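Local structure of sugar-binding transcriptional regulator, LacI family (3CS3) at residues 123-126 / 132-135; 138-143 / 180-185; 143-146 / 150-153; 152-157 / 167-172. The protein probably acts as a LacI-family DNA-binding transcription regulator, its C-terminal domain expected to bind a sugar effector. All blocks are in the same frame, centred on the assembly; numbering follows the deposited sequence.

Interaction 1 of 4, residues 123-126 / 132-135; sequences LLSG and DSQE
Ser-133 sets its hydroxyl against the CB of Ser-125 and the backbone N of Gly-126. The contact ties the first strand to the helix of a beta-alpha-beta unit, made of strand 121-125, helix 131-146 and strand 151-155. The unit belongs to the periplasmic binding protein-like fold of this family. Ser-133 OG stands 3.4 Å from Ser-125 CB. It also accepts a weak hydrogen bond from Gly-126 N, 3.2 Å long and bent to 127° at the hydrogen. The hydroxyl lies anti to its own backbone N (chi1 -172°), which carries it off the helix toward the backbone of Gly-126. The two backbones come close here, with the CA atoms of Gly-126 and Ser-133 5.5 Å apart. Gly-126 brings no side chain to this narrow gap. All three touching residues are buried, and the ring of Phe-184 packs against both serines. The preceding residue, Asp-132, bonds Asn-102 ND2 through OD1 and, through OD2, a glycerol that probably came from the crystallisation liquor. In LacI-family relatives the effector binds in the cleft between the two subdomains; the glycerol alone does not establish the site here. The hydroxyl of Ser-125 is engaged within its own segment. Its OG donates to Gly-126 O over 3.2 Å, in the carbonyl plane and on a lone pair.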
loop_
_atom_site.group_PDB
_atom_site.type_symbol
_atom_site.label_atom_id
_atom_site.label_comp_id
_atom_site.label_asym_id
_atom_site.label_seq_id
_atom_site.Cartn_x
_atom_site.Cartn_y
_atom_site.Cartn_z
ATOM N N LEU A 123 5.560 -22.551 11.730
ATOM C CA LEU A 123 6.217 -21.746 10.710
ATOM C C LEU A 123 5.225 -21.374 9.624
ATOM O O LEU A 123 4.946 -22.166 8.726
ATOM C CB LEU A 123 7.430 -22.480 10.113
ATOM C CG LEU A 123 8.578 -22.923 11.037
ATOM C CD1 LEU A 123 9.503 -23.900 10.313
ATOM C CD2 LEU A 123 9.380 -21.738 11.588
ATOM N N LEU A 124 4.679 -20.165 9.729
ATOM C CA LEU A 124 3.740 -19.651 8.739
ATOM C C LEU A 124 4.542 -19.047 7.586
ATOM O O LEU A 124 5.079 -17.938 7.688
ATOM C CB LEU A 124 2.792 -18.631 9.389
ATOM C CG LEU A 124 1.670 -17.946 8.597
ATOM C CD1 LEU A 124 0.931 -18.889 7.637
ATOM C CD2 LEU A 124 0.697 -17.276 9.570
ATOM N N SER A 125 4.642 -19.807 6.504
ATOM C CA SER A 125 5.496 -19.441 5.392
ATOM C C SER A 125 4.711 -18.728 4.308
ATOM O O SER A 125 3.481 -18.719 4.332
ATOM C CB SER A 125 6.198 -20.680 4.815
ATOM O OG SER A 125 5.288 -21.518 4.131
ATOM N N GLY A 126 5.433 -18.122 3.367
ATOM C CA GLY A 126 4.834 -17.628 2.138
ATOM C C GLY A 126 4.821 -18.735 1.096
ATOM O O GLY A 126 4.867 -19.918 1.446
ATOM N N ASP A 132 12.385 -16.238 -1.108
ATOM C CA ASP A 132 12.517 -15.631 0.219
ATOM C C ASP A 132 12.013 -16.544 1.319
ATOM O O ASP A 132 12.614 -16.617 2.391
ATOM C CB ASP A 132 11.762 -14.300 0.292
ATOM C CG ASP A 132 12.552 -13.132 -0.285
ATOM O OD1 ASP A 132 13.687 -13.324 -0.777
ATOM O OD2 ASP A 132 12.026 -12.005 -0.233
ATOM N N SER A 133 10.905 -17.226 1.038
ATOM C CA SER A 133 10.322 -18.195 1.949
ATOM C C SER A 133 11.185 -19.460 2.039
ATOM O O SER A 133 11.377 -19.987 3.133
ATOM C CB SER A 133 8.894 -18.533 1.521
ATOM O OG SER A 133 8.257 -19.337 2.491
ATOM N N GLN A 134 11.706 -19.921 0.893
ATOM C CA GLN A 134 12.627 -21.070 0.817
ATOM C C GLN A 134 13.862 -20.906 1.699
ATOM O O GLN A 134 14.209 -21.807 2.459
ATOM C CB GLN A 134 13.097 -21.294 -0.618
ATOM C CG GLN A 134 12.068 -21.884 -1.558
ATOM C CD GLN A 134 12.546 -21.924 -3.003
ATOM O OE1 GLN A 134 13.582 -21.345 -3.354
ATOM N NE2 GLN A 134 11.788 -22.604 -3.851
ATOM N N GLU A 135 14.515 -19.751 1.584
ATOM C CA GLU A 135 15.684 -19.414 2.393
ATOM C C GLU A 135 15.345 -19.314 3.870
ATOM O O GLU A 135 16.104 -19.795 4.709
ATOM C CB GLU A 135 16.276 -18.081 1.939
ATOM C CG GLU A 135 16.886 -18.119 0.573
ATOM C CD GLU A 135 18.281 -18.692 0.579
ATOM O OE1 GLU A 135 19.194 -18.028 1.122
ATOM O OE2 GLU A 135 18.464 -19.800 0.032
#

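Interaction 2 of 4, residues 138-143 / 180-185; sequences AVSTRE and DVFAFN
The Phe-182 ring has Phe-184 over one face and Ser-140 at its edge. Phe-184 CD2 lies 3.9 Å above the Phe-182 plane, offset toward the rim. Ser-140 OG comes in near the plane, 3.5 Å from Phe-182 CE2 and 3.8 Å from Phe-182 CD2. The contact joins helix 131-146 to strand 179-183, an inner strand of the four-stranded parallel sheet in this alpha/beta, periplasmic binding protein-like fold. The backbones stay well apart, with the CA atoms of Ser-140 and Phe-182 9.1 Å from each other. The gap is bridged by the phenylalanine. Its CG is anti to the backbone N (chi1 178°), and the ring reaches out from the sheet toward the helix. No hydrogen bond crosses between the segments. Ser-140 OG is nevertheless satisfied, because it bonds Arg-136 O one turn back in the same helix. The hydroxyl can therefore sit against an aromatic edge in a buried place. Around it, Leu-123 touches both Ser-140 and Phe-182, and Ala-109 of helix 102-115 also packs on Phe-182. Just beyond Phe-184 the chain enters helix 186-196, and Asn-185 is its N-cap, with OD1 accepting from Met-188 N. Asn-185 ND2 also bonds a glycerol. Ser-140 touches the second ring more loosely, with its OG 4.1 Å from Phe-184 CZ.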
loop_
_atom_site.group_PDB
_atom_site.type_symbol
_atom_site.label_atom_id
_atom_site.label_comp_id
_atom_site.label_asym_id
_atom_site.label_seq_id
_atom_site.Cartn_x
_atom_site.Cartn_y
_atom_site.Cartn_z
ATOM N N ALA A 138 14.658 -22.888 5.096
ATOM C CA ALA A 138 15.879 -23.705 5.169
ATOM C C ALA A 138 16.701 -23.427 6.419
ATOM O O ALA A 138 17.325 -24.327 6.975
ATOM C CB ALA A 138 16.738 -23.505 3.928
ATOM N N VAL A 139 16.686 -22.176 6.856
ATOM C CA VAL A 139 17.446 -21.750 8.021
ATOM C C VAL A 139 16.669 -21.991 9.323
ATOM O O VAL A 139 17.258 -22.391 10.335
ATOM C CB VAL A 139 17.928 -20.284 7.835
ATOM C CG1 VAL A 139 18.042 -19.536 9.153
ATOM C CG2 VAL A 139 19.251 -20.288 7.106
ATOM N N SER A 140 15.353 -21.767 9.275
ATOM C CA SER A 140 14.466 -21.980 10.420
ATOM C C SER A 140 14.441 -23.444 10.840
ATOM O O SER A 140 14.668 -23.747 12.008
ATOM C CB SER A 140 13.041 -21.521 10.104
ATOM O OG SER A 140 13.004 -20.144 9.799
ATOM N N THR A 141 14.177 -24.332 9.876
ATOM C CA THR A 141 14.113 -25.776 10.112
ATOM C C THR A 141 15.454 -26.355 10.579
ATOM O O THR A 141 15.473 -27.187 11.484
ATOM C CB THR A 141 13.625 -26.545 8.867
ATOM O OG1 THR A 141 14.501 -26.280 7.767
ATOM C CG2 THR A 141 12.208 -26.125 8.494
ATOM N N ARG A 142 16.555 -25.898 9.979
ATOM C CA ARG A 142 17.910 -26.300 10.384
ATOM C C ARG A 142 18.216 -25.974 11.851
ATOM O O ARG A 142 18.720 -26.827 12.588
ATOM C CB ARG A 142 18.964 -25.664 9.468
ATOM C CG ARG A 142 20.417 -25.869 9.902
ATOM C CD ARG A 142 21.396 -25.078 9.036
ATOM N NE ARG A 142 21.436 -23.652 9.368
ATOM C CZ ARG A 142 22.122 -22.731 8.685
ATOM N NH1 ARG A 142 22.093 -21.464 9.073
ATOM N NH2 ARG A 142 22.834 -23.067 7.615
ATOM N N GLU A 143 17.896 -24.751 12.273
ATOM C CA GLU A 143 18.165 -24.326 13.648
ATOM C C GLU A 143 17.223 -24.962 14.668
ATOM O O GLU A 143 17.625 -25.216 15.801
ATOM C CB GLU A 143 18.133 -22.805 13.776
ATOM C CG GLU A 143 19.244 -22.070 13.029
ATOM C CD GLU A 143 20.630 -22.318 13.606
ATOM O OE1 GLU A 143 20.775 -22.352 14.848
ATOM O OE2 GLU A 143 21.578 -22.466 12.809
ATOM N N ASP A 180 3.431 -20.946 19.620
ATOM C CA ASP A 180 4.537 -20.139 19.116
ATOM C C ASP A 180 4.559 -20.114 17.599
ATOM O O ASP A 180 4.629 -21.163 16.955
ATOM C CB ASP A 180 5.865 -20.619 19.701
ATOM C CG ASP A 180 5.971 -20.341 21.192
ATOM O OD1 ASP A 180 5.069 -19.671 21.740
ATOM O OD2 ASP A 180 6.955 -20.781 21.819
ATOM N N VAL A 181 4.467 -18.907 17.038
ATOM C CA VAL A 181 4.370 -18.710 15.592
ATOM C C VAL A 181 5.485 -17.812 15.058
ATOM O O VAL A 181 5.716 -16.714 15.574
ATOM C CB VAL A 181 2.994 -18.105 15.171
ATOM C CG1 VAL A 181 2.884 -18.015 13.644
ATOM C CG2 VAL A 181 1.827 -18.925 15.732
ATOM N N PHE A 182 6.179 -18.290 14.031
ATOM C CA PHE A 182 7.057 -17.440 13.243
ATOM C C PHE A 182 6.357 -17.201 11.913
ATOM O O PHE A 182 6.285 -18.094 11.067
ATOM C CB PHE A 182 8.441 -18.078 13.077
ATOM C CG PHE A 182 9.402 -17.283 12.220
ATOM C CD1 PHE A 182 9.329 -15.889 12.134
ATOM C CD2 PHE A 182 10.420 -17.938 11.533
ATOM C CE1 PHE A 182 10.219 -15.172 11.337
ATOM C CE2 PHE A 182 11.325 -17.225 10.742
ATOM C CZ PHE A 182 11.224 -15.841 10.644
ATOM N N ALA A 183 5.795 -15.998 11.772
ATOM C CA ALA A 183 5.152 -15.569 10.534
ATOM C C ALA A 183 6.231 -14.998 9.631
ATOM O O ALA A 183 7.056 -14.204 10.077
ATOM C CB ALA A 183 4.092 -14.539 10.819
ATOM N N PHE A 184 6.238 -15.420 8.370
ATOM C CA PHE A 184 7.342 -15.098 7.461
ATOM C C PHE A 184 7.245 -13.674 6.919
ATOM O O PHE A 184 8.227 -13.144 6.391
ATOM C CB PHE A 184 7.470 -16.138 6.335
ATOM C CG PHE A 184 8.228 -17.399 6.734
ATOM C CD1 PHE A 184 8.773 -18.230 5.756
ATOM C CD2 PHE A 184 8.412 -17.747 8.080
ATOM C CE1 PHE A 184 9.460 -19.395 6.104
ATOM C CE2 PHE A 184 9.103 -18.906 8.435
ATOM C CZ PHE A 184 9.634 -19.728 7.446
ATOM N N ASN A 185 6.059 -13.071 7.038
ATOM C CA ASN A 185 5.940 -11.615 6.996
ATOM C C ASN A 185 4.933 -11.032 7.982
ATOM O O ASN A 185 4.106 -11.762 8.535
ATOM C CB ASN A 185 5.795 -11.056 5.566
ATOM C CG ASN A 185 4.406 -11.250 4.954
ATOM O OD1 ASN A 185 3.473 -11.791 5.560
ATOM N ND2 ASN A 185 4.274 -10.783 3.722
#

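Interaction 3 of 4, residues 143-146 / 150-153; sequences ELTR and PYEI
Thr-145 OG1 is hydrogen-bonded to Thr-141 O, one turn back in helix 131-146. The same oxygen lies at the edge of the Tyr-151 ring, near its plane and 4.0 Å from Tyr-151 CE1. No hydrogen bond links the two segments. The closest apolar touch is Leu-144 CD1 to Tyr-151 CB, at 3.7 Å. Leu-144 CB and CD1 both stand 4.0 Å from Tyr-151 CD1, and the two side chains cross obliquely. Tyr-151 holds its CG between the backbone N and the carbonyl carbon (chi1 65°), which brings the CD1-CE1 side of the ring to Leu-144 and Thr-145. A short loop, with three residues between the segments, joins helix 131-146 to strand 151-155, the second half of a beta-alpha-beta unit. Leu-144 is buried and also packs on Val-121, Ile-110 and Ile-149. Thr-145 is exposed, and Tyr-151 partly so. On another side of the helix, Arg-146 NH1 forms a salt bridge with Glu-143 OE2 at 2.7 Å. Its hydrogen-bond geometry is weak, with an angle of 116°. Glu-143 OE1 lies at the edge of the Arg-146 guanidinium, in its plane.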
loop_
_atom_site.group_PDB
_atom_site.type_symbol
_atom_site.label_atom_id
_atom_site.label_comp_id
_atom_site.label_asym_id
_atom_site.label_seq_id
_atom_site.Cartn_x
_atom_site.Cartn_y
_atom_site.Cartn_z
ATOM N N GLU A 143 17.896 -24.751 12.273
ATOM C CA GLU A 143 18.165 -24.326 13.648
ATOM C C GLU A 143 17.223 -24.962 14.668
ATOM O O GLU A 143 17.625 -25.216 15.801
ATOM C CB GLU A 143 18.133 -22.805 13.776
ATOM C CG GLU A 143 19.244 -22.070 13.029
ATOM C CD GLU A 143 20.630 -22.318 13.606
ATOM O OE1 GLU A 143 20.775 -22.352 14.848
ATOM O OE2 GLU A 143 21.578 -22.466 12.809
ATOM N N LEU A 144 15.978 -25.211 14.269
ATOM C CA LEU A 144 15.013 -25.862 15.155
ATOM C C LEU A 144 15.387 -27.324 15.395
ATOM O O LEU A 144 15.293 -27.813 16.520
ATOM C CB LEU A 144 13.580 -25.729 14.624
ATOM C CG LEU A 144 12.957 -24.328 14.721
ATOM C CD1 LEU A 144 11.621 -24.283 14.014
ATOM C CD2 LEU A 144 12.829 -23.813 16.154
ATOM N N THR A 145 15.821 -27.995 14.330
ATOM C CA THR A 145 16.371 -29.349 14.394
ATOM C C THR A 145 17.601 -29.391 15.311
ATOM O O THR A 145 17.673 -30.217 16.225
ATOM C CB THR A 145 16.732 -29.854 12.975
ATOM O OG1 THR A 145 15.564 -29.798 12.145
ATOM C CG2 THR A 145 17.273 -31.285 12.997
ATOM N N ARG A 146 18.536 -28.470 15.073
ATOM C CA ARG A 146 19.770 -28.329 15.851
ATOM C C ARG A 146 19.518 -28.255 17.354
ATOM O O ARG A 146 20.256 -28.853 18.141
ATOM C CB ARG A 146 20.547 -27.091 15.379
ATOM C CG ARG A 146 21.888 -26.839 16.075
ATOM C CD ARG A 146 22.721 -25.822 15.304
ATOM N NE ARG A 146 23.423 -26.441 14.180
ATOM C CZ ARG A 146 23.581 -25.881 12.983
ATOM N NH1 ARG A 146 23.074 -24.685 12.723
ATOM N NH2 ARG A 146 24.240 -26.530 12.035
ATOM N N PRO A 150 10.576 -29.211 17.817
ATOM C CA PRO A 150 9.614 -29.599 16.791
ATOM C C PRO A 150 9.021 -28.400 16.061
ATOM O O PRO A 150 8.969 -27.292 16.610
ATOM C CB PRO A 150 8.498 -30.304 17.579
ATOM C CG PRO A 150 9.026 -30.570 18.892
ATOM C CD PRO A 150 10.158 -29.643 19.159
ATOM N N TYR A 151 8.562 -28.639 14.838
ATOM C CA TYR A 151 7.932 -27.604 14.045
ATOM C C TYR A 151 6.842 -28.145 13.126
ATOM O O TYR A 151 6.849 -29.319 12.755
ATOM C CB TYR A 151 8.976 -26.797 13.244
ATOM C CG TYR A 151 9.750 -27.565 12.177
ATOM C CD1 TYR A 151 11.073 -27.950 12.390
ATOM C CD2 TYR A 151 9.166 -27.879 10.947
ATOM C CE1 TYR A 151 11.791 -28.636 11.410
ATOM C CE2 TYR A 151 9.867 -28.575 9.972
ATOM C CZ TYR A 151 11.174 -28.953 10.208
ATOM O OH TYR A 151 11.866 -29.628 9.227
ATOM N N GLU A 152 5.910 -27.268 12.771
ATOM C CA GLU A 152 4.956 -27.521 11.704
ATOM C C GLU A 152 5.028 -26.352 10.723
ATOM O O GLU A 152 5.066 -25.193 11.135
ATOM C CB GLU A 152 3.541 -27.680 12.269
ATOM C CG GLU A 152 2.508 -28.099 11.227
ATOM C CD GLU A 152 1.242 -28.686 11.830
ATOM O OE1 GLU A 152 0.766 -28.190 12.876
ATOM O OE2 GLU A 152 0.715 -29.651 11.237
ATOM N N ILE A 153 5.063 -26.669 9.432
ATOM C CA ILE A 153 5.083 -25.675 8.365
ATOM C C ILE A 153 3.662 -25.471 7.852
ATOM O O ILE A 153 3.015 -26.417 7.400
ATOM C CB ILE A 153 6.006 -26.117 7.193
ATOM C CG1 ILE A 153 7.458 -26.220 7.668
ATOM C CG2 ILE A 153 5.885 -25.158 6.000
ATOM C CD1 ILE A 153 8.373 -26.955 6.715
#

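Interaction 4 of 4, residues 152-157 / 167-172; sequences EIIQGD and AKKILS
Apolar contact comes first: Ile-154 CD1 meets Ile-170 CG1 at 3.7 Å and Ile-170 CD1 at 3.9 Å, the two side chains crossing at a slant. Ile-154 uses its other branch for Lys-169. Its CG2 is 4.1 Å from Lys-169 CE and 3.5 Å from Lys-169 NZ. With chi1 at -62°, CG2 is anti to the backbone N and CG1 lies beside that N; this splits the branches between Lys-169 and Ile-170. The lysine chain bends at chi3 (82°) and chi4 and runs antiparallel to the isoleucine side chain. Its ammonium lies against a methyl group and makes no polar bond across the segments. Strand 151-155 is an outermost strand of the parallel sheet within this chain, and helix 160-170 forms the helical part of the beta-alpha-beta crossover from strand 151-155 to strand 179-183, passing strand 121-125. Both Ile-154 and Ile-170 also touch Leu-122 of that middle strand. Ile-153, the next residue back, instead touches Leu-137 of helix 131-146. Polar bonds hold the helix end itself. Leu-171 N donates to Ala-167 O at 3.0 Å. Ser-172 OG donates to Lys-168 O at 2.8 Å; the donor lies almost in line with the carbonyl (163°).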
loop_
_atom_site.group_PDB
_atom_site.type_symbol
_atom_site.label_atom_id
_atom_site.label_comp_id
_atom_site.label_asym_id
_atom_site.label_seq_id
_atom_site.Cartn_x
_atom_site.Cartn_y
_atom_site.Cartn_z
ATOM N N GLU A 152 5.910 -27.268 12.771
ATOM C CA GLU A 152 4.956 -27.521 11.704
ATOM C C GLU A 152 5.028 -26.352 10.723
ATOM O O GLU A 152 5.066 -25.193 11.135
ATOM C CB GLU A 152 3.541 -27.680 12.269
ATOM C CG GLU A 152 2.508 -28.099 11.227
ATOM C CD GLU A 152 1.242 -28.686 11.830
ATOM O OE1 GLU A 152 0.766 -28.190 12.876
ATOM O OE2 GLU A 152 0.715 -29.651 11.237
ATOM N N ILE A 153 5.063 -26.669 9.432
ATOM C CA ILE A 153 5.083 -25.675 8.365
ATOM C C ILE A 153 3.662 -25.471 7.852
ATOM O O ILE A 153 3.015 -26.417 7.400
ATOM C CB ILE A 153 6.006 -26.117 7.193
ATOM C CG1 ILE A 153 7.458 -26.220 7.668
ATOM C CG2 ILE A 153 5.885 -25.158 6.000
ATOM C CD1 ILE A 153 8.373 -26.955 6.715
ATOM N N ILE A 154 3.177 -24.233 7.937
ATOM C CA ILE A 154 1.842 -23.894 7.455
ATOM C C ILE A 154 1.955 -22.951 6.271
ATOM O O ILE A 154 2.538 -21.873 6.378
ATOM C CB ILE A 154 0.971 -23.292 8.572
ATOM C CG1 ILE A 154 0.783 -24.323 9.682
ATOM C CG2 ILE A 154 -0.394 -22.857 8.038
ATOM C CD1 ILE A 154 0.710 -23.726 11.029
ATOM N N GLN A 155 1.402 -23.388 5.141
ATOM C CA GLN A 155 1.492 -22.675 3.872
ATOM C C GLN A 155 0.604 -21.433 3.844
ATOM O O GLN A 155 -0.583 -21.498 4.172
ATOM C CB GLN A 155 1.119 -23.618 2.722
ATOM C CG GLN A 155 1.555 -23.151 1.334
ATOM C CD GLN A 155 3.064 -23.207 1.126
ATOM O OE1 GLN A 155 3.725 -24.192 1.464
ATOM N NE2 GLN A 155 3.611 -22.144 0.555
ATOM N N GLY A 156 1.205 -20.305 3.472
ATOM C CA GLY A 156 0.493 -19.049 3.226
ATOM C C GLY A 156 0.974 -18.479 1.908
ATOM O O GLY A 156 1.621 -19.181 1.132
ATOM N N ASP A 157 0.668 -17.212 1.647
ATOM C CA ASP A 157 1.031 -16.591 0.367
ATOM C C ASP A 157 1.534 -15.150 0.497
ATOM O O ASP A 157 1.476 -14.375 -0.468
ATOM C CB ASP A 157 -0.133 -16.687 -0.637
ATOM C CG ASP A 157 -1.450 -16.141 -0.083
ATOM O OD1 ASP A 157 -1.427 -15.297 0.835
ATOM O OD2 ASP A 157 -2.519 -16.555 -0.581
ATOM N N ALA A 167 -4.412 -18.958 11.178
ATOM C CA ALA A 167 -4.787 -18.844 12.589
ATOM C C ALA A 167 -6.054 -19.635 12.931
ATOM O O ALA A 167 -6.165 -20.182 14.029
ATOM C CB ALA A 167 -4.947 -17.381 12.977
ATOM N N LYS A 168 -6.992 -19.697 11.985
ATOM C CA LYS A 168 -8.210 -20.494 12.133
ATOM C C LYS A 168 -7.887 -21.988 12.126
ATOM O O LYS A 168 -8.479 -22.757 12.882
ATOM C CB LYS A 168 -9.223 -20.155 11.028
ATOM C CG LYS A 168 -10.645 -20.655 11.304
ATOM C CD LYS A 168 -11.657 -20.162 10.273
ATOM C CE LYS A 168 -11.743 -21.098 9.072
ATOM N NZ LYS A 168 -12.947 -20.825 8.238
ATOM N N LYS A 169 -6.936 -22.378 11.279
ATOM C CA LYS A 169 -6.476 -23.763 11.191
ATOM C C LYS A 169 -5.668 -24.167 12.428
ATOM O O LYS A 169 -5.845 -25.268 12.945
ATOM C CB LYS A 169 -5.663 -23.973 9.906
ATOM C CG LYS A 169 -5.260 -25.422 9.624
ATOM C CD LYS A 169 -5.068 -25.708 8.128
ATOM C CE LYS A 169 -3.693 -25.283 7.605
ATOM N NZ LYS A 169 -3.657 -23.869 7.122
ATOM N N ILE A 170 -4.805 -23.265 12.897
ATOM C CA ILE A 170 -3.961 -23.487 14.078
ATOM C C ILE A 170 -4.791 -23.674 15.345
ATOM O O ILE A 170 -4.599 -24.647 16.081
ATOM C CB ILE A 170 -2.956 -22.320 14.292
ATOM C CG1 ILE A 170 -1.888 -22.324 13.202
ATOM C CG2 ILE A 170 -2.275 -22.416 15.651
ATOM C CD1 ILE A 170 -1.105 -21.025 13.094
ATOM N N LEU A 171 -5.730 -22.757 15.575
ATOM C CA LEU A 171 -6.475 -22.709 16.832
ATOM C C LEU A 171 -7.707 -23.622 16.864
ATOM O O LEU A 171 -8.502 -23.568 17.807
ATOM C CB LEU A 171 -6.848 -21.262 17.182
ATOM C CG LEU A 171 -5.695 -20.275 17.402
ATOM C CD1 LEU A 171 -6.212 -18.843 17.441
ATOM C CD2 LEU A 171 -4.894 -20.601 18.660
ATOM N N SER A 172 -7.857 -24.453 15.834
ATOM C CA SER A 172 -8.834 -25.539 15.842
ATOM C C SER A 172 -8.222 -26.771 16.506
ATOM O O SER A 172 -8.777 -27.302 17.471
ATOM C CB SER A 172 -9.293 -25.872 14.420
ATOM O OG SER A 172 -10.095 -24.836 13.885
#

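All four contacts attach helices to one parallel sheet. Interactions 1, 2 and 3 share helix 131-146, from its start to its last turn. Interaction 4 brings in helix 160-170. Interactions 1 and 2 have centres about 7 Å apart, and Ser-133 OG lies 3.5 Å from Phe-184 CD1. Between interactions 2 and 3, Thr-141 CG2 packs 3.5 Å from Tyr-151 CZ. Interactions 3 and 4 overlap at Glu-152 and Ile-153, with centres about 15 Å apart. Leu-123 N to Glu-152 O, at 2.8 Å, probably bonds strand 121-125 to strand 151-155. Asp-132 and Asn-185 (interactions 1 and 2) each bond glycerol, probably from the crystallisation liquor; this would fit a place beside the effector cleft of relatives.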